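Local coordinates for protein ethylbenzene dehydrogenase alpha-subunit (Aromatoleum aromaticum, PDB 2IVF) that is a molybdopterin oxidoreductase-family subunit that carries a molybdenum atom, two pterin-based organic cofactors and an iron-sulfur cluster, at residues A[533-538]-A[951-956]. Numbering follows the deposited sequence.
Sequences FMKVVT and QFRYYF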
loop_
_atom_site.group_PDB
_atom_site.type_symbol
_atom_site.label_atom_id
_atom_site.label_comp_id
_atom_site.label_asym_id
_atom_site.label_seq_id
_atom_site.Cartn_x
_atom_site.Cartn_y
_atom_site.Cartn_z
ATOM N N PHE A 533 21.908 30.577 -4.684
ATOM C CA PHE A 533 20.639 31.135 -4.196
ATOM C C PHE A 533 20.028 30.199 -3.175
ATOM O O PHE A 533 19.592 30.611 -2.098
ATOM C CB PHE A 533 19.672 31.320 -5.386
ATOM C CG PHE A 533 18.264 31.719 -5.000
ATOM C CD1 PHE A 533 17.896 33.052 -4.933
ATOM C CD2 PHE A 533 17.292 30.755 -4.757
ATOM C CE1 PHE A 533 16.589 33.433 -4.604
ATOM C CE2 PHE A 533 15.978 31.138 -4.419
ATOM C CZ PHE A 533 15.642 32.482 -4.350
ATOM N N MET A 534 19.987 28.924 -3.509
ATOM C CA MET A 534 19.322 27.982 -2.631
ATOM C C MET A 534 20.019 27.857 -1.287
ATOM O O MET A 534 19.360 27.757 -0.251
ATOM C CB MET A 534 19.231 26.615 -3.290
ATOM C CG MET A 534 18.183 26.546 -4.383
ATOM S SD MET A 534 16.519 27.020 -3.848
ATOM C CE MET A 534 16.168 25.611 -2.750
ATOM N N LYS A 535 21.346 27.855 -1.305
ATOM C CA LYS A 535 22.109 27.767 -0.081
ATOM C C LYS A 535 21.719 28.901 0.855
ATOM O O LYS A 535 21.457 28.666 2.021
ATOM C CB LYS A 535 23.624 27.775 -0.364
ATOM C CG LYS A 535 24.100 26.571 -1.167
ATOM C CD LYS A 535 25.586 26.242 -0.982
ATOM C CE LYS A 535 26.503 27.152 -1.769
ATOM N NZ LYS A 535 27.950 26.716 -1.683
ATOM N N VAL A 536 21.626 30.112 0.322
ATOM C CA VAL A 536 21.288 31.276 1.136
ATOM C C VAL A 536 19.853 31.279 1.604
ATOM O O VAL A 536 19.574 31.359 2.803
ATOM C CB VAL A 536 21.546 32.559 0.386
ATOM C CG1 VAL A 536 21.038 33.749 1.191
ATOM C CG2 VAL A 536 23.047 32.669 0.089
ATOM N N VAL A 537 18.927 31.182 0.673
ATOM C CA VAL A 537 17.537 31.251 1.056
ATOM C C VAL A 537 17.159 30.159 2.084
ATOM O O VAL A 537 16.338 30.392 2.943
ATOM C CB VAL A 537 16.626 31.185 -0.171
ATOM C CG1 VAL A 537 17.039 32.289 -1.195
ATOM C CG2 VAL A 537 16.690 29.806 -0.784
ATOM N N THR A 538 17.742 28.968 1.998
ATOM C CA THR A 538 17.346 27.858 2.902
ATOM C C THR A 538 17.536 28.292 4.373
ATOM O O THR A 538 16.665 28.154 5.242
ATOM C CB THR A 538 18.208 26.613 2.636
ATOM O OG1 THR A 538 17.945 26.138 1.309
ATOM C CG2 THR A 538 17.908 25.499 3.662
ATOM N N GLN A 951 30.648 20.269 -4.408
ATOM C CA GLN A 951 29.425 19.471 -4.305
ATOM C C GLN A 951 29.112 18.998 -2.882
ATOM O O GLN A 951 28.143 18.293 -2.665
ATOM C CB GLN A 951 29.462 18.271 -5.234
ATOM C CG GLN A 951 30.615 17.283 -5.024
ATOM C CD GLN A 951 31.640 17.446 -6.106
ATOM O OE1 GLN A 951 32.183 18.540 -6.272
ATOM N NE2 GLN A 951 31.908 16.384 -6.858
ATOM N N PHE A 952 29.960 19.357 -1.932
ATOM C CA PHE A 952 29.711 19.090 -0.515
ATOM C C PHE A 952 29.059 20.324 0.081
ATOM O O PHE A 952 29.732 21.321 0.366
ATOM C CB PHE A 952 31.012 18.741 0.205
ATOM C CG PHE A 952 31.668 17.439 -0.265
ATOM C CD1 PHE A 952 31.039 16.563 -1.128
ATOM C CD2 PHE A 952 32.926 17.100 0.213
ATOM C CE1 PHE A 952 31.666 15.393 -1.534
ATOM C CE2 PHE A 952 33.568 15.936 -0.197
ATOM C CZ PHE A 952 32.943 15.086 -1.059
ATOM N N ARG A 953 27.746 20.273 0.257
ATOM C CA ARG A 953 26.972 21.469 0.651
ATOM C C ARG A 953 25.577 21.129 1.110
ATOM O O ARG A 953 25.090 20.020 0.903
ATOM C CB ARG A 953 26.872 22.465 -0.492
ATOM C CG ARG A 953 26.125 21.952 -1.701
ATOM C CD ARG A 953 26.557 22.671 -3.017
ATOM N NE ARG A 953 26.342 21.827 -4.221
ATOM C CZ ARG A 953 26.784 22.142 -5.439
ATOM N NH1 ARG A 953 27.462 23.252 -5.626
ATOM N NH2 ARG A 953 26.560 21.344 -6.471
ATOM N N TYR A 954 24.936 22.094 1.751
ATOM C CA TYR A 954 23.573 21.938 2.176
ATOM C C TYR A 954 22.720 23.082 1.660
ATOM O O TYR A 954 23.066 24.266 1.798
ATOM C CB TYR A 954 23.461 21.861 3.716
ATOM C CG TYR A 954 22.013 21.896 4.174
ATOM C CD1 TYR A 954 21.150 20.846 3.875
ATOM C CD2 TYR A 954 21.476 23.009 4.817
ATOM C CE1 TYR A 954 19.791 20.878 4.258
ATOM C CE2 TYR A 954 20.129 23.031 5.218
ATOM C CZ TYR A 954 19.297 21.987 4.918
ATOM O OH TYR A 954 17.959 22.005 5.279
ATOM N N TYR A 955 21.596 22.711 1.072
ATOM C CA TYR A 955 20.474 23.618 0.908
ATOM C C TYR A 955 19.264 22.691 1.015
ATOM O O TYR A 955 19.436 21.479 1.141
ATOM C CB TYR A 955 20.539 24.367 -0.418
ATOM C CG TYR A 955 20.617 23.470 -1.644
ATOM C CD1 TYR A 955 19.460 22.958 -2.217
ATOM C CD2 TYR A 955 21.838 23.167 -2.262
ATOM C CE1 TYR A 955 19.502 22.148 -3.351
ATOM C CE2 TYR A 955 21.873 22.325 -3.414
ATOM C CZ TYR A 955 20.705 21.840 -3.955
ATOM O OH TYR A 955 20.690 21.012 -5.096
ATOM N N PHE A 956 18.066 23.263 0.978
ATOM C CA PHE A 956 16.853 22.569 1.388
ATOM C C PHE A 956 16.727 21.221 0.664
ATOM O O PHE A 956 16.870 21.150 -0.564
ATOM C CB PHE A 956 15.651 23.472 1.127
ATOM C CG PHE A 956 14.307 22.850 1.465
ATOM C CD1 PHE A 956 14.102 22.170 2.656
ATOM C CD2 PHE A 956 13.236 23.016 0.601
ATOM C CE1 PHE A 956 12.850 21.621 2.962
ATOM C CE2 PHE A 956 11.981 22.463 0.905
ATOM C CZ PHE A 956 11.804 21.767 2.087
HETATM O O HOH W 1 28.535 25.241 -3.840
#
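Met-534 opens the contact by laying its CB against the Tyr-955 ring, 3.8 Å from Tyr-955 CG, while its terminal CE brushes Phe-956 CB more loosely; Val-777 of helix 777-781 also touches both Met-534 and Tyr-955. The helix and the irregular chain meet here through apolar atoms. Lys-535 comes next. Its aliphatic part passes Tyr-954 O and crosses Arg-953 at about a right angle, CD lying 4.0 Å from Arg-953 CB. A bend at chi3 (-78°) then turns the amine to a water, which accepts from Lys-535 NZ at 2.7 Å. The same water lies at the edge of the Arg-953 guanidinium, in its plane, and accepts from Arg-953 NH1 at 2.9 Å. It probably eases the proximity of two positive groups; Arg-953 NH2 is held separately by the carbonyls of Gly-233 and Pro-806.

Thr-538 supplies the direct polar link. Phe-956 N donates to Thr-538 OG1 over 2.9 Å, with a bent N-H...O angle of 142°. Thr-538 CG2, anti to the backbone N, meets the Tyr-954 ring obliquely, 3.7 Å from Tyr-954 CE2; the OH of that ring bonds Asp-216. The example illustrates a threonine hydroxyl that donates to the carbonyl four residues back, Met-534 O at 2.7 Å, while accepting a loop N-H: helix 526-540, in the molybdopterin oxidoreductase region, packs on the loop leading into strand 969-975.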